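Local coordinates for protein putative oxidoreductase molybdopterin-binding subunit (Sulfolobus tokodaii, PDB 4ZOH) that probably serves as the molybdopterin-binding subunit of an oxidoreductase related to xanthine dehydrogenase and aldehyde oxidase, holding a pterin cytosine dinucleotide cofactor, at residues Ala493-Ser498 / His663-Lys668; Thr437-His442 / Thr448-Ile453; Ile474-Ile479 / Asp553-Tyr558. All coordinates share one frame; numbering follows the deposited sequence.

Contact 1: Ala493-Ser498 / His663-Lys668; sequences AVLLAS and HPTGSK. With MCN (pterin cytosine dinucleotide), chain D.
On the helix side the close contacts all come from one branch of Leu495, the methyl CD2. This atom lies 3.4 Å from Pro664 O and 3.8 Å from Pro664 CB, touching the proline at its backbone carbonyl as well as on its ring. The same methyl comes within 3.7 Å of Thr665 CG2. With chi1 of Thr665 at 60°, CG2 sits beside the backbone N and serves as the apolar partner of the helix, while OG1 turns the other way and shares a hydrogen bond of 2.7 Å with Ser667 OG. The two residues that Leu495 touches are the central pair of a type I beta turn, His663 to Gly666, closed by Gly666 N on His663 O at 2.7 Å. Here a helix of the molybdopterin cofactor-binding domain leans on a turn whose continuation holds the cofactor: Lys668 O accepts a hydrogen bond from N4 of the cytosine at 3.0 Å, bent to 146° at the hydrogen. Farther out, Lys668 NZ forms a salt bridge with Asp381, and Ser667 OG has a further hydrogen-bond partner in Thr488 OG1, at the start of the same helix. Leu495 also packs against Val457 of helix 446-458.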
loop_
_atom_site.group_PDB
_atom_site.type_symbol
_atom_site.label_atom_id
_atom_site.label_comp_id
_atom_site.label_asym_id
_atom_site.label_seq_id
_atom_site.Cartn_x
_atom_site.Cartn_y
_atom_site.Cartn_z
ATOM N N ALA A 493 -21.853 9.156 -20.763
ATOM C CA ALA A 493 -22.177 9.182 -19.309
ATOM C C ALA A 493 -21.551 10.444 -18.621
ATOM O O ALA A 493 -22.176 11.110 -17.759
ATOM C CB ALA A 493 -21.780 7.849 -18.626
ATOM N N VAL A 494 -20.320 10.782 -19.020
ATOM C CA VAL A 494 -19.626 11.987 -18.475
ATOM C C VAL A 494 -20.442 13.287 -18.798
ATOM O O VAL A 494 -20.653 14.165 -17.953
ATOM C CB VAL A 494 -18.139 12.019 -18.974
ATOM C CG1 VAL A 494 -17.488 13.418 -18.839
ATOM C CG2 VAL A 494 -17.269 10.938 -18.265
ATOM N N LEU A 495 -20.952 13.357 -20.024
ATOM C CA LEU A 495 -21.719 14.505 -20.488
ATOM C C LEU A 495 -23.023 14.651 -19.658
ATOM O O LEU A 495 -23.316 15.737 -19.125
ATOM C CB LEU A 495 -21.965 14.267 -21.982
ATOM C CG LEU A 495 -22.070 15.305 -23.058
ATOM C CD1 LEU A 495 -21.268 16.548 -22.800
ATOM C CD2 LEU A 495 -21.631 14.628 -24.354
ATOM N N LEU A 496 -23.769 13.553 -19.481
ATOM C CA LEU A 496 -24.952 13.552 -18.614
ATOM C C LEU A 496 -24.678 13.989 -17.166
ATOM O O LEU A 496 -25.428 14.814 -16.588
ATOM C CB LEU A 496 -25.621 12.162 -18.614
ATOM C CG LEU A 496 -26.240 11.644 -19.934
ATOM C CD1 LEU A 496 -26.774 10.234 -19.731
ATOM C CD2 LEU A 496 -27.372 12.599 -20.402
ATOM N N ALA A 497 -23.575 13.493 -16.575
ATOM C CA ALA A 497 -23.367 13.775 -15.154
ATOM C C ALA A 497 -22.981 15.199 -15.012
ATOM O O ALA A 497 -23.410 15.865 -14.068
ATOM C CB ALA A 497 -22.286 12.888 -14.570
ATOM N N SER A 498 -22.125 15.677 -15.927
ATOM C CA SER A 498 -21.684 17.090 -15.867
ATOM C C SER A 498 -22.894 18.019 -16.026
ATOM O O SER A 498 -22.988 19.007 -15.340
ATOM C CB SER A 498 -20.665 17.356 -16.978
ATOM O OG SER A 498 -19.542 16.532 -16.784
ATOM N N HIS A 663 -25.031 9.146 -30.353
ATOM C CA HIS A 663 -24.777 9.409 -28.921
ATOM C C HIS A 663 -24.505 10.896 -28.657
ATOM O O HIS A 663 -24.064 11.625 -29.563
ATOM C CB HIS A 663 -23.583 8.535 -28.458
ATOM C CG HIS A 663 -23.800 7.065 -28.718
ATOM N ND1 HIS A 663 -24.746 6.311 -28.037
ATOM C CD2 HIS A 663 -23.237 6.233 -29.622
ATOM C CE1 HIS A 663 -24.701 5.055 -28.471
ATOM N NE2 HIS A 663 -23.811 4.991 -29.452
ATOM N N PRO A 664 -24.732 11.345 -27.415
ATOM C CA PRO A 664 -24.530 12.760 -27.091
ATOM C C PRO A 664 -23.118 13.286 -27.408
ATOM O O PRO A 664 -22.945 14.481 -27.533
ATOM C CB PRO A 664 -24.796 12.848 -25.561
ATOM C CG PRO A 664 -25.661 11.673 -25.268
ATOM C CD PRO A 664 -25.369 10.600 -26.318
ATOM N N THR A 665 -22.125 12.425 -27.554
ATOM C CA THR A 665 -20.798 12.916 -27.913
ATOM C C THR A 665 -20.694 13.088 -29.438
ATOM O O THR A 665 -19.800 13.790 -29.885
ATOM C CB THR A 665 -19.668 11.971 -27.444
ATOM O OG1 THR A 665 -19.862 10.693 -28.070
ATOM C CG2 THR A 665 -19.715 11.823 -25.925
ATOM N N GLY A 666 -21.578 12.424 -30.209
ATOM C CA GLY A 666 -21.428 12.308 -31.692
ATOM C C GLY A 666 -20.290 11.429 -32.212
ATOM O O GLY A 666 -20.127 11.220 -33.446
ATOM N N SER A 667 -19.499 10.876 -31.285
ATOM C CA SER A 667 -18.276 10.134 -31.629
ATOM C C SER A 667 -18.514 8.633 -31.889
ATOM O O SER A 667 -19.435 8.046 -31.354
ATOM C CB SER A 667 -17.294 10.262 -30.436
ATOM O OG SER A 667 -17.762 9.515 -29.302
ATOM N N LYS A 668 -17.647 8.014 -32.678
ATOM C CA LYS A 668 -17.594 6.590 -32.857
ATOM C C LYS A 668 -16.192 6.183 -32.406
ATOM O O LYS A 668 -15.282 7.043 -32.344
ATOM C CB LYS A 668 -17.789 6.199 -34.360
ATOM C CG LYS A 668 -18.997 6.934 -34.974
ATOM C CD LYS A 668 -19.358 6.439 -36.385
ATOM C CE LYS A 668 -20.628 7.126 -36.945
ATOM N NZ LYS A 668 -20.979 6.359 -38.205
HETATM N N1 MCN D . -11.042 9.290 -29.661
HETATM C C2 MCN D . -11.474 10.563 -29.996
HETATM N N3 MCN D . -12.527 10.759 -30.850
HETATM C C4 MCN D . -13.154 9.641 -31.388
HETATM C C5 MCN D . -12.729 8.354 -31.061
HETATM C C6 MCN D . -11.675 8.169 -30.167
HETATM O O2 MCN D . -10.950 11.587 -29.544
HETATM N N4 MCN D . -14.165 9.847 -32.205
HETATM C "C1'" MCN D . -9.925 9.182 -28.721
HETATM C C2D MCN D . -10.467 9.062 -27.294
HETATM O "O2'" MCN D . -10.561 10.291 -26.641
HETATM C "C3'" MCN D . -9.386 8.276 -26.601
HETATM C C4D MCN D . -9.154 7.246 -27.626
HETATM O O4D MCN D . -9.211 7.984 -28.923
HETATM O "O3'" MCN D . -8.227 9.003 -26.380
HETATM C "C5'" MCN D . -10.370 6.426 -27.237
HETATM O "O5'" MCN D . -10.667 5.536 -28.150
HETATM P PA MCN D . -12.068 4.713 -28.161
HETATM O O1A MCN D . -13.174 5.176 -27.349
HETATM O O2A MCN D . -12.190 4.578 -29.652
HETATM O O3A MCN D . -11.394 3.255 -27.644
HETATM P PB MCN D . -11.215 2.917 -26.076
HETATM O O1B MCN D . -12.509 2.274 -25.601
HETATM O O2B MCN D . -10.720 4.010 -25.235
HETATM O O3B MCN D . -10.083 1.895 -26.194
HETATM C C10 MCN D . -10.295 0.468 -26.371
HETATM C "C9'" MCN D . -9.445 -0.059 -27.502
HETATM C "C8'" MCN D . -9.409 -1.494 -27.556
HETATM S "S8'" MCN D . -10.908 -2.409 -27.634
HETATM C "C7'" MCN D . -8.245 -2.191 -27.675
HETATM S "S7'" MCN D . -8.184 -3.961 -27.892
HETATM C "C6'" MCN D . -6.957 -1.533 -27.774
HETATM C C7 MCN D . -7.145 -0.032 -28.172
HETATM O "O9'" MCN D . -8.145 0.494 -27.323
HETATM N "N5'" MCN D . -6.128 -1.702 -26.582
HETATM C C4A MCN D . -5.169 -0.757 -26.164
HETATM N "N8'" MCN D . -5.872 0.722 -27.951
HETATM C C4B MCN D . -5.043 0.455 -26.902
HETATM N "N1'" MCN D . -4.126 1.377 -26.598
HETATM C "C2'" MCN D . -3.337 1.183 -25.545
HETATM N "N2'" MCN D . -2.458 2.120 -25.259
HETATM N "N3'" MCN D . -3.389 -0.007 -24.745
HETATM C "C4'" MCN D . -4.317 -1.024 -25.065
HETATM O "O4'" MCN D . -4.361 -2.085 -24.375
#

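Contact 2: Thr437-His442 / Thr448-Ile453; sequences TGTGPH and TAFAQI. With MCN (pterin cytosine dinucleotide), chain D.
Two flat groups, the rings of Phe450 and His442, each have an oxygen at the edge: Thr439 OG1 for Phe450, Gly440 O and the cofactor's pterin oxygen O4' for His442. The Phe450 ring points its CE2 corner at a pair of threonine hydroxyls: Thr439 OG1 stands 3.6 Å from CE2 close to the ring plane, and Thr437 OG1 reaches Phe450 CE2 obliquely at 3.5 Å. The setting is the first half of a beta-alpha-beta crossover in the molybdopterin cofactor-binding domain, its strand-to-helix loop and helix: strand 433-437 runs through residues 437-442 into helix 446-458, and the chain then returns as strand 465-468, parallel to the first.

The hydroxyls are themselves linked, Thr439 OG1 donating to Thr437 OG1 at 2.8 Å. With OG1 anti to the backbone N (chi1 177°), Thr437 presents its oxygen both to Thr439 and to the Phe450 ring, and its side chain crosses that of Phe450 at about a right angle. With its proton given to Thr437, Thr439 OG1 probably turns lone-pair density toward the weakly positive ring edge.

His442 is steadied from within its own loop. ND1 donates to Gly440 O at 2.8 Å, nearly straight at 163°, in the carbonyl plane and close to the imidazole plane, which probably restrains the ring's rotation; Gln208 NE2 donates to the same carbonyl. CD2 of His442 lies 3.2 Å from O4'. From the residue just before Phe450, the methyl CB of Ala449 comes within 3.1 Å of O2' of the cofactor ribose.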
loop_
_atom_site.group_PDB
_atom_site.type_symbol
_atom_site.label_atom_id
_atom_site.label_comp_id
_atom_site.label_asym_id
_atom_site.label_seq_id
_atom_site.Cartn_x
_atom_site.Cartn_y
_atom_site.Cartn_z
ATOM N N THR A 437 -15.048 7.841 -13.874
ATOM C CA THR A 437 -15.670 7.063 -14.976
ATOM C C THR A 437 -15.790 5.589 -14.575
ATOM O O THR A 437 -14.914 5.115 -13.864
ATOM C CB THR A 437 -14.876 7.203 -16.268
ATOM O OG1 THR A 437 -15.473 6.384 -17.246
ATOM C CG2 THR A 437 -13.338 6.803 -16.157
ATOM N N GLY A 438 -16.848 4.878 -15.020
ATOM C CA GLY A 438 -16.967 3.435 -14.786
ATOM C C GLY A 438 -16.202 2.630 -15.836
ATOM O O GLY A 438 -16.020 1.387 -15.692
ATOM N N THR A 439 -15.678 3.323 -16.857
ATOM C CA THR A 439 -14.746 2.618 -17.796
ATOM C C THR A 439 -13.382 2.322 -17.102
ATOM O O THR A 439 -13.195 2.625 -15.906
ATOM C CB THR A 439 -14.544 3.417 -19.085
ATOM O OG1 THR A 439 -13.934 4.679 -18.784
ATOM C CG2 THR A 439 -15.942 3.642 -19.744
ATOM N N GLY A 440 -12.477 1.671 -17.798
ATOM C CA GLY A 440 -11.227 1.301 -17.191
ATOM C C GLY A 440 -10.047 1.541 -18.170
ATOM O O GLY A 440 -9.441 0.578 -18.653
ATOM N N PRO A 441 -9.726 2.821 -18.509
ATOM C CA PRO A 441 -8.610 3.057 -19.484
ATOM C C PRO A 441 -7.324 2.431 -19.011
ATOM O O PRO A 441 -7.065 2.374 -17.812
ATOM C CB PRO A 441 -8.455 4.593 -19.477
ATOM C CG PRO A 441 -9.751 5.120 -18.900
ATOM C CD PRO A 441 -10.379 4.060 -18.052
ATOM N N HIS A 442 -6.548 1.975 -19.960
ATOM C CA HIS A 442 -5.278 1.286 -19.772
ATOM C C HIS A 442 -4.315 1.651 -20.910
ATOM O O HIS A 442 -3.603 0.771 -21.501
ATOM C CB HIS A 442 -5.430 -0.250 -19.642
ATOM C CG HIS A 442 -6.392 -0.850 -20.614
ATOM N ND1 HIS A 442 -7.768 -0.813 -20.422
ATOM C CD2 HIS A 442 -6.188 -1.500 -21.795
ATOM C CE1 HIS A 442 -8.365 -1.466 -21.408
ATOM N NE2 HIS A 442 -7.440 -1.873 -22.269
ATOM N N THR A 448 -8.275 12.200 -20.356
ATOM C CA THR A 448 -8.072 13.554 -20.943
ATOM C C THR A 448 -9.334 13.934 -21.729
ATOM O O THR A 448 -9.851 15.016 -21.549
ATOM C CB THR A 448 -6.859 13.573 -21.880
ATOM O OG1 THR A 448 -5.686 13.452 -21.084
ATOM C CG2 THR A 448 -6.799 14.880 -22.640
ATOM N N ALA A 449 -9.851 13.021 -22.547
ATOM C CA ALA A 449 -11.080 13.294 -23.282
ATOM C C ALA A 449 -12.234 13.570 -22.339
ATOM O O ALA A 449 -13.079 14.504 -22.577
ATOM C CB ALA A 449 -11.354 12.185 -24.299
ATOM N N PHE A 450 -12.221 12.894 -21.177
ATOM C CA PHE A 450 -13.330 13.095 -20.243
ATOM C C PHE A 450 -13.242 14.477 -19.619
ATOM O O PHE A 450 -14.259 15.155 -19.352
ATOM C CB PHE A 450 -13.418 11.956 -19.193
ATOM C CG PHE A 450 -13.786 10.628 -19.784
ATOM C CD1 PHE A 450 -14.528 10.540 -20.992
ATOM C CD2 PHE A 450 -13.435 9.456 -19.155
ATOM C CE1 PHE A 450 -14.875 9.294 -21.550
ATOM C CE2 PHE A 450 -13.813 8.208 -19.689
ATOM C CZ PHE A 450 -14.519 8.129 -20.877
ATOM N N ALA A 451 -12.013 14.873 -19.330
ATOM C CA ALA A 451 -11.760 16.161 -18.712
ATOM C C ALA A 451 -12.164 17.299 -19.737
ATOM O O ALA A 451 -12.832 18.232 -19.350
ATOM C CB ALA A 451 -10.298 16.265 -18.301
ATOM N N GLN A 452 -11.811 17.153 -21.006
ATOM C CA GLN A 452 -12.261 18.083 -22.110
ATOM C C GLN A 452 -13.805 18.213 -22.186
ATOM O O GLN A 452 -14.359 19.348 -22.220
ATOM C CB GLN A 452 -11.766 17.574 -23.484
ATOM C CG GLN A 452 -10.267 17.453 -23.614
ATOM C CD GLN A 452 -9.855 16.739 -24.903
ATOM O OE1 GLN A 452 -9.346 15.625 -24.854
ATOM N NE2 GLN A 452 -10.063 17.409 -26.085
ATOM N N ILE A 453 -14.498 17.066 -22.180
ATOM C CA ILE A 453 -15.982 17.030 -22.134
ATOM C C ILE A 453 -16.556 17.749 -20.904
ATOM O O ILE A 453 -17.392 18.650 -21.054
ATOM C CB ILE A 453 -16.550 15.605 -22.287
ATOM C CG1 ILE A 453 -16.253 15.077 -23.687
ATOM C CG2 ILE A 453 -18.053 15.546 -22.027
ATOM C CD1 ILE A 453 -16.384 13.535 -23.785
HETATM N N1 MCN D . -11.042 9.290 -29.661
HETATM C C2 MCN D . -11.474 10.563 -29.996
HETATM N N3 MCN D . -12.527 10.759 -30.850
HETATM C C4 MCN D . -13.154 9.641 -31.388
HETATM C C5 MCN D . -12.729 8.354 -31.061
HETATM C C6 MCN D . -11.675 8.169 -30.167
HETATM O O2 MCN D . -10.950 11.587 -29.544
HETATM N N4 MCN D . -14.165 9.847 -32.205
HETATM C "C1'" MCN D . -9.925 9.182 -28.721
HETATM C C2D MCN D . -10.467 9.062 -27.294
HETATM O "O2'" MCN D . -10.561 10.291 -26.641
HETATM C "C3'" MCN D . -9.386 8.276 -26.601
HETATM C C4D MCN D . -9.154 7.246 -27.626
HETATM O O4D MCN D . -9.211 7.984 -28.923
HETATM O "O3'" MCN D . -8.227 9.003 -26.380
HETATM C "C5'" MCN D . -10.370 6.426 -27.237
HETATM O "O5'" MCN D . -10.667 5.536 -28.150
HETATM P PA MCN D . -12.068 4.713 -28.161
HETATM O O1A MCN D . -13.174 5.176 -27.349
HETATM O O2A MCN D . -12.190 4.578 -29.652
HETATM O O3A MCN D . -11.394 3.255 -27.644
HETATM P PB MCN D . -11.215 2.917 -26.076
HETATM O O1B MCN D . -12.509 2.274 -25.601
HETATM O O2B MCN D . -10.720 4.010 -25.235
HETATM O O3B MCN D . -10.083 1.895 -26.194
HETATM C C10 MCN D . -10.295 0.468 -26.371
HETATM C "C9'" MCN D . -9.445 -0.059 -27.502
HETATM C "C8'" MCN D . -9.409 -1.494 -27.556
HETATM S "S8'" MCN D . -10.908 -2.409 -27.634
HETATM C "C7'" MCN D . -8.245 -2.191 -27.675
HETATM S "S7'" MCN D . -8.184 -3.961 -27.892
HETATM C "C6'" MCN D . -6.957 -1.533 -27.774
HETATM C C7 MCN D . -7.145 -0.032 -28.172
HETATM O "O9'" MCN D . -8.145 0.494 -27.323
HETATM N "N5'" MCN D . -6.128 -1.702 -26.582
HETATM C C4A MCN D . -5.169 -0.757 -26.164
HETATM N "N8'" MCN D . -5.872 0.722 -27.951
HETATM C C4B MCN D . -5.043 0.455 -26.902
HETATM N "N1'" MCN D . -4.126 1.377 -26.598
HETATM C "C2'" MCN D . -3.337 1.183 -25.545
HETATM N "N2'" MCN D . -2.458 2.120 -25.259
HETATM N "N3'" MCN D . -3.389 -0.007 -24.745
HETATM C "C4'" MCN D . -4.317 -1.024 -25.065
HETATM O "O4'" MCN D . -4.361 -2.085 -24.375
#

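Contact 3: Ile474-Ile479 / Asp553-Tyr558; sequences IIEDGI and DTTAIY
Glu476 reaches across toward Thr555 and Ile557 of strand 553-559, and its side chain can be followed atom by atom. CB leaves the backbone in the direction of the strand and passes 4.4 Å from Thr555 CG2. CG is anti to the backbone N (chi1 -177°), and from there the chain stays extended, so that CG carries the carboxylate, CD with its two oxygens, past the threonine. At the tip, OE1 touches two methyl groups that lie at about a right angle to each other round it: it is 3.9 Å from Thr555 CG2 and also 3.9 Å from Ile557 CD1. These two residues share one face of the strand, whereas the intervening Ala556 turns its methyl from the loop. The glutamate runs at about a right angle to the isoleucine.

The backbone of Glu476 adds a wetter link. Its N donates 2.7 Å to a water, and that water is 3.0 Å from Thr555 OG1 in a second hydrogen bond. Thr555 thus meets one residue twice, with its methyl toward the carboxylate and its hydroxyl toward the bridging water. Two residues along the loop, Gly478 N donates to Asp477 OD2 at 2.8 Å, on the anti lone pair; OD2 also forms a salt bridge with Arg193.

Strand 553-559 is the outermost strand, within this chain, of a four-stranded mixed sheet, and the loop lies close to the second subunit, another copy of this protein. Glu476 OE1 accepts from Ser551 OG of the second subunit, and OE2 has a weak bond to Leu552 N there. The chemistry is therefore divided: from residues 553-558 the carboxylate meets methyl groups, while hydrogen bonds reach it from the second subunit, which probably helps a buried glutamate to keep its negative charge.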
loop_
_atom_site.group_PDB
_atom_site.type_symbol
_atom_site.label_atom_id
_atom_site.label_comp_id
_atom_site.label_asym_id
_atom_site.label_seq_id
_atom_site.Cartn_x
_atom_site.Cartn_y
_atom_site.Cartn_z
ATOM N N ILE A 474 -15.136 3.886 -5.542
ATOM C CA ILE A 474 -15.232 5.338 -5.776
ATOM C C ILE A 474 -16.361 5.659 -6.790
ATOM O O ILE A 474 -16.575 6.829 -7.136
ATOM C CB ILE A 474 -13.893 5.951 -6.232
ATOM C CG1 ILE A 474 -13.528 5.394 -7.598
ATOM C CG2 ILE A 474 -12.786 5.725 -5.201
ATOM C CD1 ILE A 474 -12.233 5.937 -8.167
ATOM N N ILE A 475 -17.001 4.613 -7.349
ATOM C CA ILE A 475 -18.128 4.805 -8.275
ATOM C C ILE A 475 -19.113 3.634 -8.143
ATOM O O ILE A 475 -18.702 2.476 -7.834
ATOM C CB ILE A 475 -17.654 5.037 -9.739
ATOM C CG1 ILE A 475 -18.802 5.601 -10.648
ATOM C CG2 ILE A 475 -16.927 3.838 -10.320
ATOM C CD1 ILE A 475 -18.377 6.001 -12.052
ATOM N N GLU A 476 -20.389 3.929 -8.371
ATOM C CA GLU A 476 -21.447 2.918 -8.252
ATOM C C GLU A 476 -21.102 1.628 -9.011
ATOM O O GLU A 476 -21.222 0.559 -8.455
ATOM C CB GLU A 476 -22.815 3.458 -8.685
ATOM C CG GLU A 476 -23.935 2.450 -8.491
ATOM C CD GLU A 476 -25.350 2.937 -8.880
ATOM O OE1 GLU A 476 -25.483 3.963 -9.590
ATOM O OE2 GLU A 476 -26.341 2.335 -8.363
ATOM N N ASP A 477 -20.642 1.712 -10.262
ATOM C CA ASP A 477 -20.434 0.534 -11.067
ATOM C C ASP A 477 -19.828 0.956 -12.402
ATOM O O ASP A 477 -19.487 2.118 -12.609
ATOM C CB ASP A 477 -21.768 -0.266 -11.302
ATOM C CG ASP A 477 -21.556 -1.776 -11.286
ATOM O OD1 ASP A 477 -22.282 -2.516 -10.603
ATOM O OD2 ASP A 477 -20.654 -2.261 -11.962
ATOM N N GLY A 478 -19.653 -0.003 -13.286
ATOM C CA GLY A 478 -19.133 0.314 -14.606
ATOM C C GLY A 478 -19.172 -0.907 -15.466
ATOM O O GLY A 478 -19.340 -2.050 -14.977
ATOM N N ILE A 479 -18.981 -0.664 -16.761
ATOM C CA ILE A 479 -18.801 -1.760 -17.660
ATOM C C ILE A 479 -17.335 -2.038 -17.952
ATOM O O ILE A 479 -16.835 -3.106 -17.565
ATOM C CB ILE A 479 -19.746 -1.673 -18.925
ATOM C CG1 ILE A 479 -21.207 -1.869 -18.460
ATOM C CG2 ILE A 479 -19.304 -2.682 -20.015
ATOM C CD1 ILE A 479 -21.559 -3.332 -18.071
ATOM N N ASP A 553 -23.070 15.832 -5.568
ATOM C CA ASP A 553 -22.375 14.601 -5.943
ATOM C C ASP A 553 -23.417 13.897 -6.789
ATOM O O ASP A 553 -24.466 13.574 -6.293
ATOM C CB ASP A 553 -22.023 13.767 -4.677
ATOM C CG ASP A 553 -21.032 12.628 -4.971
ATOM O OD1 ASP A 553 -21.160 11.896 -5.997
ATOM O OD2 ASP A 553 -20.055 12.504 -4.212
ATOM N N THR A 554 -23.144 13.658 -8.060
ATOM C CA THR A 554 -24.166 13.082 -8.896
ATOM C C THR A 554 -23.656 11.989 -9.806
ATOM O O THR A 554 -22.513 12.029 -10.207
ATOM C CB THR A 554 -25.031 14.160 -9.632
ATOM O OG1 THR A 554 -26.221 13.510 -10.124
ATOM C CG2 THR A 554 -24.286 14.845 -10.754
ATOM N N THR A 555 -24.482 10.989 -10.048
ATOM C CA THR A 555 -24.088 9.821 -10.820
ATOM C C THR A 555 -25.062 9.655 -11.958
ATOM O O THR A 555 -26.272 9.709 -11.755
ATOM C CB THR A 555 -24.051 8.543 -9.915
ATOM O OG1 THR A 555 -23.022 8.710 -8.925
ATOM C CG2 THR A 555 -23.742 7.299 -10.712
ATOM N N ALA A 556 -24.557 9.463 -13.161
ATOM C CA ALA A 556 -25.427 9.283 -14.326
ATOM C C ALA A 556 -25.115 7.926 -14.905
ATOM O O ALA A 556 -24.001 7.472 -14.869
ATOM C CB ALA A 556 -25.177 10.362 -15.360
ATOM N N ILE A 557 -26.114 7.259 -15.428
ATOM C CA ILE A 557 -25.863 5.991 -16.062
ATOM C C ILE A 557 -26.419 6.301 -17.431
ATOM O O ILE A 557 -27.587 6.747 -17.543
ATOM C CB ILE A 557 -26.625 4.825 -15.388
ATOM C CG1 ILE A 557 -26.108 4.550 -13.961
ATOM C CG2 ILE A 557 -26.597 3.579 -16.278
ATOM C CD1 ILE A 557 -26.976 3.575 -13.134
ATOM N N TYR A 558 -25.592 6.088 -18.444
ATOM C CA TYR A 558 -26.014 6.202 -19.828
ATOM C C TYR A 558 -26.323 4.806 -20.368
ATOM O O TYR A 558 -25.428 4.020 -20.624
ATOM C CB TYR A 558 -24.918 6.942 -20.668
ATOM C CG TYR A 558 -25.265 7.069 -22.145
ATOM C CD1 TYR A 558 -26.333 7.920 -22.579
ATOM C CD2 TYR A 558 -24.558 6.349 -23.111
ATOM C CE1 TYR A 558 -26.657 8.035 -23.940
ATOM C CE2 TYR A 558 -24.903 6.451 -24.473
ATOM C CZ TYR A 558 -25.947 7.303 -24.865
ATOM O OH TYR A 558 -26.265 7.420 -26.165
HETATM O O HOH W 1 -21.242 6.451 -8.246
#

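In the fold
Read from the N terminus, contact 2 closes first, with five residues between its segments, across the connection from strand 433-437 to helix 446-458. Contact 3 then opens at 474-479, contact 1 opens at 493-498 on helix 486-512, contact 3 closes on strand 553-559, and contact 1 closes last at 663-668. Contacts 1 and 3 thus cross, while contact 2 precedes both. All three meet in space: Leu495 CD1 packs on Ile453 CG2 between the two helices, Ile475 CD1 packs near Gly438 N, and Tyr558 OH probably hydrogen-bonds His663 ND1. Together they tie sheet, helices and the late cofactor-binding loop, and contacts 1 and 2 both touch the dinucleotide.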